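Local coordinates for protein type III effector XopAI (Xanthomonas citri, PDB 6K93) that probably binds arginine-containing peptides through a domain with the mono-ADP-ribosyltransferase fold and belongs to the type III effectors of a plant-pathogenic bacterium, at residues A[90-96]-A[192-198]; A[146-150]-A[166-172]; A[220-226]-A[245-251]. All coordinates share one frame; numbering follows the deposited sequence.

Contact 1. Residues A[90-96]-A[192-198]; sequences LNTSDLI and PTAHGLA
The imidazole of His195 receives Leu90 over the centre of one face, where CD1 stands 3.6 Å from the ring centroid. The approach lies only 12° off the ring normal, a well-centred CH-pi contact in which the two side chains cross at about a right angle. His195 NE2 is hydrogen-bonded to Thr129 OG1, which together with the methyl over the face probably limits rotation of the ring. Although the His195 side chain leaves its backbone heading away from 90-96, chi1 of -67° sets CG beside the backbone N and lets the ring swing back under Leu90.

No hydrogen bond joins the two segments; the contact is mostly apolar. Leu90 CD1 also meets Ala194 CB at 3.8 Å, and Ala194 CB lies 3.7 Å from Asn91 O. Leu95 forms the second patch: its CB rests 3.9 Å from Pro192 CG, while its CD2 lies 4.1 Å from Leu197 CD1. Between the two leucines the chain turns with Asn91 OD1 accepting from Ser93 N in an Asx turn, at 2.9 Å. Both helices begin here. Asp94 caps the one, bonding to Lys97 N, and Thr193 OG1 N-caps the other by accepting from Gly196 N.

The contact thus sets the N-terminal ends of helices 95-109 and 194-209 side by side near the surface, with Leu197 reaching Gln98 and Leu102 on the former, and Leu90, His195 and Ala198 lying against helix 117-128.

Contact 2. Residues A[146-150]-A[166-172]; sequences MMQRM and EDLVALQ
Segments 146-150 and 166-172, parts of helices 136-156 and 165-174, pass each other with their axes 8.9 Å apart at closest approach and their N-to-C directions 111° apart. So steep a crossing confines the backbones to a short meeting place, where Met146 and Val169 have their CA atoms 5.9 Å apart. Val169 is met here by three methionines of 146-150. Its CG1, anti to the backbone N (chi1 170°), touches Met146 CB, and its CG2 lies against Met146 O and against Met150 CG at 3.9 Å.

The three methionines are each shaped differently. Met147, folded at chi2 and chi3, brings SD within 3.8 Å of both Glu166 CG and Val169 CG2. Met150 bends at chi2, laying CG against Leu168 CB and sending CE to Leu168 O and Gln172 OE1. Met146 stretches out as far as SD and crosses the Gln172 side chain at a slant, with Met146 CG 3.4 Å from Gln172 NE2.

Gln172 reaches this sulfur-rich patch through a fully extended chain and brings to it the polar bond of the interface. Arg149 NH1 donates to Gln172 OE1 at 2.8 Å, with the oxygen in the guanidinium plane. Seen from the amide, however, the donor sits 82° above the carbonyl plane, well away from a lone pair, and the two flat groups stand nearly perpendicular. Both partners are also held from outside: Arg149 NH1 donates to Phe277 O, and Gln172 NE2 to Glu279 OE2.

The result illustrates a steeply crossed helix pair packed mainly by methionines, with a buried glutamine bonded to Arg149, here within the helical part of the mono-ADP-ribosyltransferase fold, where it also binds the loop carrying Phe277 and Glu279.

Contact 3. Residues A[220-226]-A[245-251]; sequences VFTGEDQ and RFFAASE
Arg245 meets Glu224 end-on, NH1 and NH2 each taking one carboxylate oxygen in a two-pronged salt bridge. Arg245 NH2 to Glu224 OE2 measures a doubtfully short 2.5 Å, with OE2 in the guanidinium plane. The second prong is less direct: Arg245 NH1 reaches Glu224 OE1 at 3.0 Å with an N-H...O angle of 132°. Glu224 OE1 also accepts from Gln226 NE2, at 2.9 Å and nearly along the C-O axis, so the carboxylate is held from two directions. Water 1 donates to Glu224 OE2 and to Ala248 O, extending the network to strand 247-250.

Thr222, on the facing strand, uses the same carbonyl: its OG1 donates to Ala248 O at 2.7 Å. Just beyond, Phe221 and Ser250 form a hydrogen-bonded antiparallel pair, Phe221 N reaching Ser250 O and Ser250 N reaching Phe221 O. This is a single bridge between strands whose directions differ by 118°. It joins an outermost strand of the five-stranded sheet to an outermost strand of the three-stranded sheet, within the two-sheet core of the mono-ADP-ribosyltransferase fold.

Packing between the strands is led by Val220 CG2, which presses on Ala249 CB at 3.4 Å, tighter than usual for two carbons. Val220 CG1 stands beside the backbone N (chi1 -64°), which turns CG2 toward Ala249. Thr222 OG1 lies 3.4 Å from Phe247 CZ, and the Phe247 ring meets Trp264 edge-to-face.

Starting from the N terminus, the chain opens contact 1 at 90-96 and closes it only at 192-198, after a long excursion that is largely helical. Contact 2 is nested inside this loop, joining helix 136-156 to helix 165-174 across a much shorter one. Helix 194-209 then leads on to strand 218-224, where contact 3 opens in series and closes at 245-251 after helix 228-234 and strand 240-242. Contacts 1 and 2 therefore tie together the helical part, whereas contact 3 joins the two sheets. Its centre lies about 25 Å from that of contact 1 and about 22 Å from that of contact 2, on the opposite side of the chain's centre from both.

Contact 1. Residues A[90-96]-A[192-198]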
loop_
_atom_site.group_PDB
_atom_site.type_symbol
_atom_site.label_atom_id
_atom_site.label_comp_id
_atom_site.label_asym_id
_atom_site.label_seq_id
_atom_site.Cartn_x
_atom_site.Cartn_y
_atom_site.Cartn_z
ATOM N N LEU A 90 15.878 12.245 3.490
ATOM C CA LEU A 90 15.737 10.810 3.292
ATOM C C LEU A 90 17.083 10.152 3.061
ATOM O O LEU A 90 17.994 10.736 2.480
ATOM C CB LEU A 90 14.834 10.477 2.100
ATOM C CG LEU A 90 13.425 10.986 2.154
ATOM C CD1 LEU A 90 12.765 10.673 0.812
ATOM C CD2 LEU A 90 12.653 10.355 3.309
ATOM N N ASN A 91 17.177 8.901 3.491
ATOM C CA ASN A 91 18.363 8.089 3.242
ATOM C C ASN A 91 18.378 7.665 1.781
ATOM O O ASN A 91 17.539 6.869 1.339
ATOM C CB ASN A 91 18.388 6.866 4.153
ATOM C CG ASN A 91 19.566 5.951 3.868
ATOM O OD1 ASN A 91 20.490 6.306 3.128
ATOM N ND2 ASN A 91 19.530 4.756 4.442
ATOM N N THR A 92 19.337 8.186 1.038
ATOM C CA THR A 92 19.476 7.924 -0.381
ATOM C C THR A 92 20.580 6.928 -0.698
ATOM O O THR A 92 20.833 6.673 -1.885
ATOM C CB THR A 92 19.779 9.229 -1.113
ATOM O OG1 THR A 92 20.951 9.825 -0.539
ATOM C CG2 THR A 92 18.587 10.165 -0.980
ATOM N N SER A 93 21.267 6.375 0.308
ATOM C CA SER A 93 22.420 5.520 0.028
ATOM C C SER A 93 21.979 4.074 -0.187
ATOM O O SER A 93 21.125 3.558 0.541
ATOM C CB SER A 93 23.462 5.631 1.148
ATOM O OG SER A 93 23.069 4.885 2.286
ATOM N N ASP A 94 22.549 3.462 -1.220
ATOM C CA ASP A 94 22.307 2.107 -1.667
ATOM C C ASP A 94 20.853 1.711 -1.531
ATOM O O ASP A 94 20.480 0.928 -0.648
ATOM C CB ASP A 94 23.180 1.102 -0.925
ATOM C CG ASP A 94 23.294 -0.204 -1.667
ATOM O OD1 ASP A 94 22.557 -0.405 -2.662
ATOM O OD2 ASP A 94 24.130 -1.042 -1.272
ATOM N N LEU A 95 20.047 2.233 -2.446
ATOM C CA LEU A 95 18.620 1.951 -2.421
ATOM C C LEU A 95 18.312 0.489 -2.715
ATOM O O LEU A 95 17.315 -0.051 -2.218
ATOM C CB LEU A 95 17.904 2.860 -3.412
ATOM C CG LEU A 95 17.881 4.338 -2.996
ATOM C CD1 LEU A 95 17.418 5.195 -4.157
ATOM C CD2 LEU A 95 16.991 4.532 -1.773
ATOM N N ILE A 96 19.137 -0.177 -3.519
ATOM C CA ILE A 96 18.915 -1.601 -3.754
ATOM C C ILE A 96 19.092 -2.393 -2.458
ATOM O O ILE A 96 18.290 -3.282 -2.139
ATOM C CB ILE A 96 19.855 -2.094 -4.872
ATOM C CG1 ILE A 96 19.373 -1.516 -6.205
ATOM C CG2 ILE A 96 19.876 -3.594 -4.929
ATOM C CD1 ILE A 96 20.103 -2.022 -7.434
ATOM N N PRO A 192 13.974 1.087 -7.050
ATOM C CA PRO A 192 13.446 1.667 -5.814
ATOM C C PRO A 192 13.768 3.147 -5.720
ATOM O O PRO A 192 14.722 3.652 -6.321
ATOM C CB PRO A 192 14.151 0.867 -4.715
ATOM C CG PRO A 192 15.454 0.531 -5.290
ATOM C CD PRO A 192 15.203 0.317 -6.796
ATOM N N THR A 193 12.913 3.854 -4.998
ATOM C CA THR A 193 13.196 5.227 -4.620
ATOM C C THR A 193 13.117 5.342 -3.110
ATOM O O THR A 193 12.415 4.581 -2.442
ATOM C CB THR A 193 12.212 6.230 -5.257
ATOM O OG1 THR A 193 10.894 6.031 -4.720
ATOM C CG2 THR A 193 12.183 6.054 -6.761
ATOM N N ALA A 194 13.845 6.317 -2.574
ATOM C CA ALA A 194 13.732 6.598 -1.146
ATOM C C ALA A 194 12.305 6.943 -0.758
ATOM O O ALA A 194 11.817 6.521 0.296
ATOM C CB ALA A 194 14.671 7.743 -0.755
ATOM N N HIS A 195 11.624 7.733 -1.590
ATOM C CA HIS A 195 10.250 8.117 -1.271
ATOM C C HIS A 195 9.340 6.895 -1.183
ATOM O O HIS A 195 8.518 6.762 -0.261
ATOM C CB HIS A 195 9.715 9.080 -2.313
ATOM C CG HIS A 195 10.406 10.398 -2.297
ATOM N ND1 HIS A 195 11.725 10.539 -2.668
ATOM C CD2 HIS A 195 9.973 11.630 -1.933
ATOM C CE1 HIS A 195 12.070 11.808 -2.520
ATOM N NE2 HIS A 195 11.023 12.491 -2.091
ATOM N N GLY A 196 9.450 6.005 -2.160
ATOM C CA GLY A 196 8.630 4.809 -2.164
ATOM C C GLY A 196 8.888 3.922 -0.964
ATOM O O GLY A 196 7.958 3.379 -0.375
ATOM N N LEU A 197 10.156 3.732 -0.609
ATOM C CA LEU A 197 10.469 2.872 0.529
ATOM C C LEU A 197 9.922 3.457 1.824
ATOM O O LEU A 197 9.415 2.729 2.682
ATOM C CB LEU A 197 11.985 2.652 0.630
ATOM C CG LEU A 197 12.577 1.856 -0.524
ATOM C CD1 LEU A 197 14.091 1.937 -0.456
ATOM C CD2 LEU A 197 12.114 0.414 -0.530
ATOM N N ALA A 198 10.004 4.780 1.983
ATOM C CA ALA A 198 9.485 5.424 3.180
ATOM C C ALA A 198 7.966 5.295 3.254
ATOM O O ALA A 198 7.416 4.987 4.308
ATOM C CB ALA A 198 9.909 6.899 3.194
#

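Contact 2. Residues A[146-150]-A[166-172]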
loop_
_atom_site.group_PDB
_atom_site.type_symbol
_atom_site.label_atom_id
_atom_site.label_comp_id
_atom_site.label_asym_id
_atom_site.label_seq_id
_atom_site.Cartn_x
_atom_site.Cartn_y
_atom_site.Cartn_z
ATOM N N MET A 146 -4.091 16.055 6.999
ATOM C CA MET A 146 -4.249 14.611 7.161
ATOM C C MET A 146 -3.930 14.187 8.598
ATOM O O MET A 146 -4.640 13.346 9.179
ATOM C CB MET A 146 -3.375 13.881 6.152
ATOM C CG MET A 146 -3.901 14.024 4.774
ATOM S SD MET A 146 -3.045 12.879 3.668
ATOM C CE MET A 146 -1.797 13.875 3.450
ATOM N N MET A 147 -2.869 14.741 9.194
ATOM C CA MET A 147 -2.552 14.402 10.578
ATOM C C MET A 147 -3.708 14.762 11.502
ATOM O O MET A 147 -4.054 14.002 12.414
ATOM C CB MET A 147 -1.273 15.120 11.004
ATOM C CG MET A 147 0.007 14.595 10.394
ATOM S SD MET A 147 0.503 12.989 11.078
ATOM C CE MET A 147 0.921 13.455 12.747
ATOM N N GLN A 148 -4.264 15.958 11.332
ATOM C CA GLN A 148 -5.406 16.363 12.150
ATOM C C GLN A 148 -6.591 15.429 11.939
ATOM O O GLN A 148 -7.239 15.011 12.905
ATOM C CB GLN A 148 -5.792 17.807 11.834
ATOM C CG GLN A 148 -6.897 18.380 12.713
ATOM C CD GLN A 148 -6.546 18.434 14.194
ATOM O OE1 GLN A 148 -5.377 18.449 14.576
ATOM N NE2 GLN A 148 -7.573 18.461 15.038
ATOM N N ARG A 149 -6.884 15.083 10.684
ATOM C CA ARG A 149 -8.007 14.194 10.403
ATOM C C ARG A 149 -7.827 12.852 11.094
ATOM O O ARG A 149 -8.780 12.302 11.659
ATOM C CB ARG A 149 -8.175 14.006 8.887
ATOM C CG ARG A 149 -9.172 12.933 8.480
ATOM C CD ARG A 149 -9.321 12.799 6.966
ATOM N NE ARG A 149 -10.428 11.892 6.618
ATOM C CZ ARG A 149 -10.303 10.804 5.868
ATOM N NH1 ARG A 149 -9.135 10.470 5.361
ATOM N NH2 ARG A 149 -11.364 10.045 5.626
ATOM N N MET A 150 -6.623 12.302 11.053
ATOM C CA MET A 150 -6.401 10.976 11.611
ATOM C C MET A 150 -6.295 11.008 13.136
ATOM O O MET A 150 -6.744 10.063 13.794
ATOM C CB MET A 150 -5.158 10.351 10.973
ATOM C CG MET A 150 -5.362 10.095 9.501
ATOM S SD MET A 150 -6.869 9.137 9.187
ATOM C CE MET A 150 -6.708 8.833 7.443
ATOM N N GLU A 166 0.706 8.774 11.776
ATOM C CA GLU A 166 1.311 8.804 10.455
ATOM C C GLU A 166 1.039 7.519 9.672
ATOM O O GLU A 166 1.002 7.538 8.443
ATOM C CB GLU A 166 2.817 9.004 10.570
ATOM C CG GLU A 166 3.228 10.318 11.206
ATOM C CD GLU A 166 3.338 10.247 12.724
ATOM O OE1 GLU A 166 2.863 9.296 13.362
ATOM O OE2 GLU A 166 3.956 11.190 13.285
ATOM N N ASP A 167 0.870 6.383 10.341
ATOM C CA ASP A 167 0.507 5.166 9.622
ATOM C C ASP A 167 -0.886 5.300 9.011
ATOM O O ASP A 167 -1.112 4.877 7.873
ATOM C CB ASP A 167 0.553 3.961 10.554
ATOM C CG ASP A 167 1.958 3.527 10.911
ATOM O OD1 ASP A 167 2.976 4.010 10.333
ATOM O OD2 ASP A 167 2.058 2.661 11.816
ATOM N N LEU A 168 -1.837 5.871 9.761
ATOM C CA LEU A 168 -3.151 6.132 9.190
ATOM C C LEU A 168 -3.080 7.143 8.051
ATOM O O LEU A 168 -3.760 6.994 7.029
ATOM C CB LEU A 168 -4.106 6.629 10.269
ATOM C CG LEU A 168 -4.517 5.627 11.366
ATOM C CD1 LEU A 168 -5.436 6.289 12.385
ATOM C CD2 LEU A 168 -5.196 4.415 10.744
ATOM N N VAL A 169 -2.222 8.160 8.187
ATOM C CA VAL A 169 -2.021 9.106 7.090
ATOM C C VAL A 169 -1.515 8.387 5.842
ATOM O O VAL A 169 -1.919 8.697 4.721
ATOM C CB VAL A 169 -1.066 10.239 7.521
ATOM C CG1 VAL A 169 -0.648 11.084 6.324
ATOM C CG2 VAL A 169 -1.707 11.111 8.579
ATOM N N ALA A 170 -0.654 7.389 6.020
ATOM C CA ALA A 170 -0.169 6.614 4.885
ATOM C C ALA A 170 -1.305 5.923 4.144
ATOM O O ALA A 170 -1.267 5.820 2.912
ATOM C CB ALA A 170 0.885 5.589 5.355
ATOM N N LEU A 171 -2.306 5.412 4.870
ATOM C CA LEU A 171 -3.452 4.796 4.209
ATOM C C LEU A 171 -4.237 5.825 3.421
ATOM O O LEU A 171 -4.628 5.567 2.285
ATOM C CB LEU A 171 -4.348 4.079 5.223
ATOM C CG LEU A 171 -3.753 2.889 5.975
ATOM C CD1 LEU A 171 -4.814 2.319 6.935
ATOM C CD2 LEU A 171 -3.255 1.837 5.012
ATOM N N GLN A 172 -4.442 7.013 3.982
ATOM C CA GLN A 172 -5.092 8.055 3.202
ATOM C C GLN A 172 -4.257 8.418 1.980
ATOM O O GLN A 172 -4.789 8.552 0.872
ATOM C CB GLN A 172 -5.373 9.292 4.061
ATOM C CG GLN A 172 -6.134 10.364 3.275
ATOM C CD GLN A 172 -6.489 11.577 4.108
ATOM O OE1 GLN A 172 -6.530 11.518 5.324
ATOM N NE2 GLN A 172 -6.767 12.687 3.433
#

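Contact 3. Residues A[220-226]-A[245-251]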
loop_
_atom_site.group_PDB
_atom_site.type_symbol
_atom_site.label_atom_id
_atom_site.label_comp_id
_atom_site.label_asym_id
_atom_site.label_seq_id
_atom_site.Cartn_x
_atom_site.Cartn_y
_atom_site.Cartn_z
ATOM N N VAL A 220 -12.946 -10.303 -3.101
ATOM C CA VAL A 220 -12.706 -8.917 -3.479
ATOM C C VAL A 220 -12.216 -8.874 -4.928
ATOM O O VAL A 220 -11.621 -9.828 -5.432
ATOM C CB VAL A 220 -11.731 -8.183 -2.524
ATOM C CG1 VAL A 220 -12.335 -8.085 -1.122
ATOM C CG2 VAL A 220 -10.362 -8.878 -2.461
ATOM N N PHE A 221 -12.481 -7.748 -5.593
ATOM C CA PHE A 221 -12.398 -7.645 -7.039
ATOM C C PHE A 221 -11.371 -6.600 -7.439
ATOM O O PHE A 221 -11.321 -5.511 -6.861
ATOM C CB PHE A 221 -13.799 -7.305 -7.598
ATOM C CG PHE A 221 -14.853 -8.281 -7.170
ATOM C CD1 PHE A 221 -15.012 -9.460 -7.841
ATOM C CD2 PHE A 221 -15.615 -8.022 -6.042
ATOM C CE1 PHE A 221 -15.961 -10.384 -7.396
ATOM C CE2 PHE A 221 -16.568 -8.941 -5.609
ATOM C CZ PHE A 221 -16.704 -10.102 -6.286
ATOM N N THR A 222 -10.579 -6.946 -8.449
ATOM C CA THR A 222 -9.543 -6.081 -8.974
ATOM C C THR A 222 -9.515 -6.161 -10.491
ATOM O O THR A 222 -9.728 -7.218 -11.081
ATOM C CB THR A 222 -8.158 -6.520 -8.448
ATOM O OG1 THR A 222 -8.172 -6.592 -7.032
ATOM C CG2 THR A 222 -7.040 -5.566 -8.908
ATOM N N GLY A 223 -9.195 -5.035 -11.110
ATOM C CA GLY A 223 -8.879 -5.005 -12.524
ATOM C C GLY A 223 -7.671 -4.121 -12.754
ATOM O O GLY A 223 -7.635 -3.016 -12.208
ATOM N N GLU A 224 -6.722 -4.571 -13.591
ATOM C CA GLU A 224 -5.538 -3.788 -13.925
ATOM C C GLU A 224 -5.192 -4.035 -15.379
ATOM O O GLU A 224 -5.520 -5.084 -15.927
ATOM C CB GLU A 224 -4.337 -4.161 -13.036
ATOM C CG GLU A 224 -4.486 -3.869 -11.565
ATOM C CD GLU A 224 -3.222 -4.044 -10.814
ATOM O OE1 GLU A 224 -2.148 -3.677 -11.354
ATOM O OE2 GLU A 224 -3.264 -4.486 -9.641
ATOM N N ASP A 225 -4.496 -3.092 -15.989
ATOM C CA ASP A 225 -4.081 -3.287 -17.382
ATOM C C ASP A 225 -2.625 -3.754 -17.417
ATOM O O ASP A 225 -1.706 -3.018 -17.771
ATOM C CB ASP A 225 -4.254 -2.029 -18.211
ATOM C CG ASP A 225 -5.667 -1.816 -18.683
ATOM O OD1 ASP A 225 -6.439 -2.812 -18.975
ATOM O OD2 ASP A 225 -6.020 -0.653 -18.798
ATOM N N GLN A 226 -2.430 -5.013 -17.092
ATOM C CA GLN A 226 -1.134 -5.674 -17.113
ATOM C C GLN A 226 -1.041 -6.595 -18.324
ATOM O O GLN A 226 -2.055 -7.053 -18.863
ATOM C CB GLN A 226 -0.887 -6.481 -15.829
ATOM C CG GLN A 226 -0.981 -5.698 -14.525
ATOM C CD GLN A 226 0.173 -4.708 -14.302
ATOM O OE1 GLN A 226 1.109 -4.603 -15.099
ATOM N NE2 GLN A 226 0.081 -3.946 -13.204
ATOM N N ARG A 245 3.661 -6.684 -4.288
ATOM C CA ARG A 245 2.966 -5.424 -4.494
ATOM C C ARG A 245 2.030 -5.103 -3.341
ATOM O O ARG A 245 1.602 -5.985 -2.584
ATOM C CB ARG A 245 2.164 -5.452 -5.814
ATOM C CG ARG A 245 3.058 -5.764 -7.006
ATOM C CD ARG A 245 2.518 -5.121 -8.353
ATOM N NE ARG A 245 1.180 -5.451 -8.496
ATOM C CZ ARG A 245 0.136 -4.742 -8.966
ATOM N NH1 ARG A 245 0.170 -3.503 -9.506
ATOM N NH2 ARG A 245 -1.020 -5.320 -8.910
ATOM N N PHE A 246 1.709 -3.813 -3.224
ATOM C CA PHE A 246 0.495 -3.357 -2.555
ATOM C C PHE A 246 -0.660 -3.657 -3.496
ATOM O O PHE A 246 -0.858 -2.980 -4.505
ATOM C CB PHE A 246 0.572 -1.878 -2.216
ATOM C CG PHE A 246 1.597 -1.583 -1.179
ATOM C CD1 PHE A 246 2.901 -1.401 -1.543
ATOM C CD2 PHE A 246 1.259 -1.519 0.166
ATOM C CE1 PHE A 246 3.879 -1.158 -0.591
ATOM C CE2 PHE A 246 2.223 -1.295 1.104
ATOM C CZ PHE A 246 3.535 -1.108 0.720
ATOM N N PHE A 247 -1.422 -4.692 -3.182
ATOM C CA PHE A 247 -2.463 -5.186 -4.071
ATOM C C PHE A 247 -3.822 -4.687 -3.595
ATOM O O PHE A 247 -4.243 -4.976 -2.466
ATOM C CB PHE A 247 -2.467 -6.707 -4.089
ATOM C CG PHE A 247 -3.476 -7.309 -5.032
ATOM C CD1 PHE A 247 -3.400 -7.071 -6.405
ATOM C CD2 PHE A 247 -4.477 -8.127 -4.545
ATOM C CE1 PHE A 247 -4.331 -7.654 -7.265
ATOM C CE2 PHE A 247 -5.397 -8.694 -5.407
ATOM C CZ PHE A 247 -5.325 -8.464 -6.755
ATOM N N ALA A 248 -4.466 -3.883 -4.417
ATOM C CA ALA A 248 -5.748 -3.293 -4.072
ATOM C C ALA A 248 -6.900 -4.014 -4.748
ATOM O O ALA A 248 -6.789 -4.541 -5.859
ATOM C CB ALA A 248 -5.795 -1.818 -4.454
ATOM N N ALA A 249 -8.021 -4.026 -4.048
ATOM C CA ALA A 249 -9.247 -4.635 -4.530
ATOM C C ALA A 249 -10.434 -3.867 -3.983
ATOM O O ALA A 249 -10.299 -2.984 -3.159
ATOM C CB ALA A 249 -9.309 -6.111 -4.120
ATOM N N SER A 250 -11.622 -4.220 -4.457
ATOM C CA SER A 250 -12.870 -3.608 -4.026
ATOM C C SER A 250 -13.804 -4.684 -3.475
ATOM O O SER A 250 -13.881 -5.790 -4.014
ATOM C CB SER A 250 -13.506 -2.864 -5.194
ATOM O OG SER A 250 -14.786 -2.373 -4.877
ATOM N N GLU A 251 -14.506 -4.335 -2.383
ATOM C CA GLU A 251 -15.522 -5.229 -1.837
ATOM C C GLU A 251 -16.677 -5.394 -2.808
ATOM O O GLU A 251 -17.374 -6.415 -2.788
ATOM C CB GLU A 251 -16.042 -4.687 -0.525
ATOM C CG GLU A 251 -15.009 -4.583 0.556
ATOM C CD GLU A 251 -15.546 -3.923 1.823
ATOM O OE1 GLU A 251 -16.760 -3.944 2.024
ATOM O OE2 GLU A 251 -14.723 -3.406 2.581
HETATM O O HOH W 1 -4.442 -3.592 -7.386
HETATM O O HOH W 2 2.031 -2.081 -11.578
#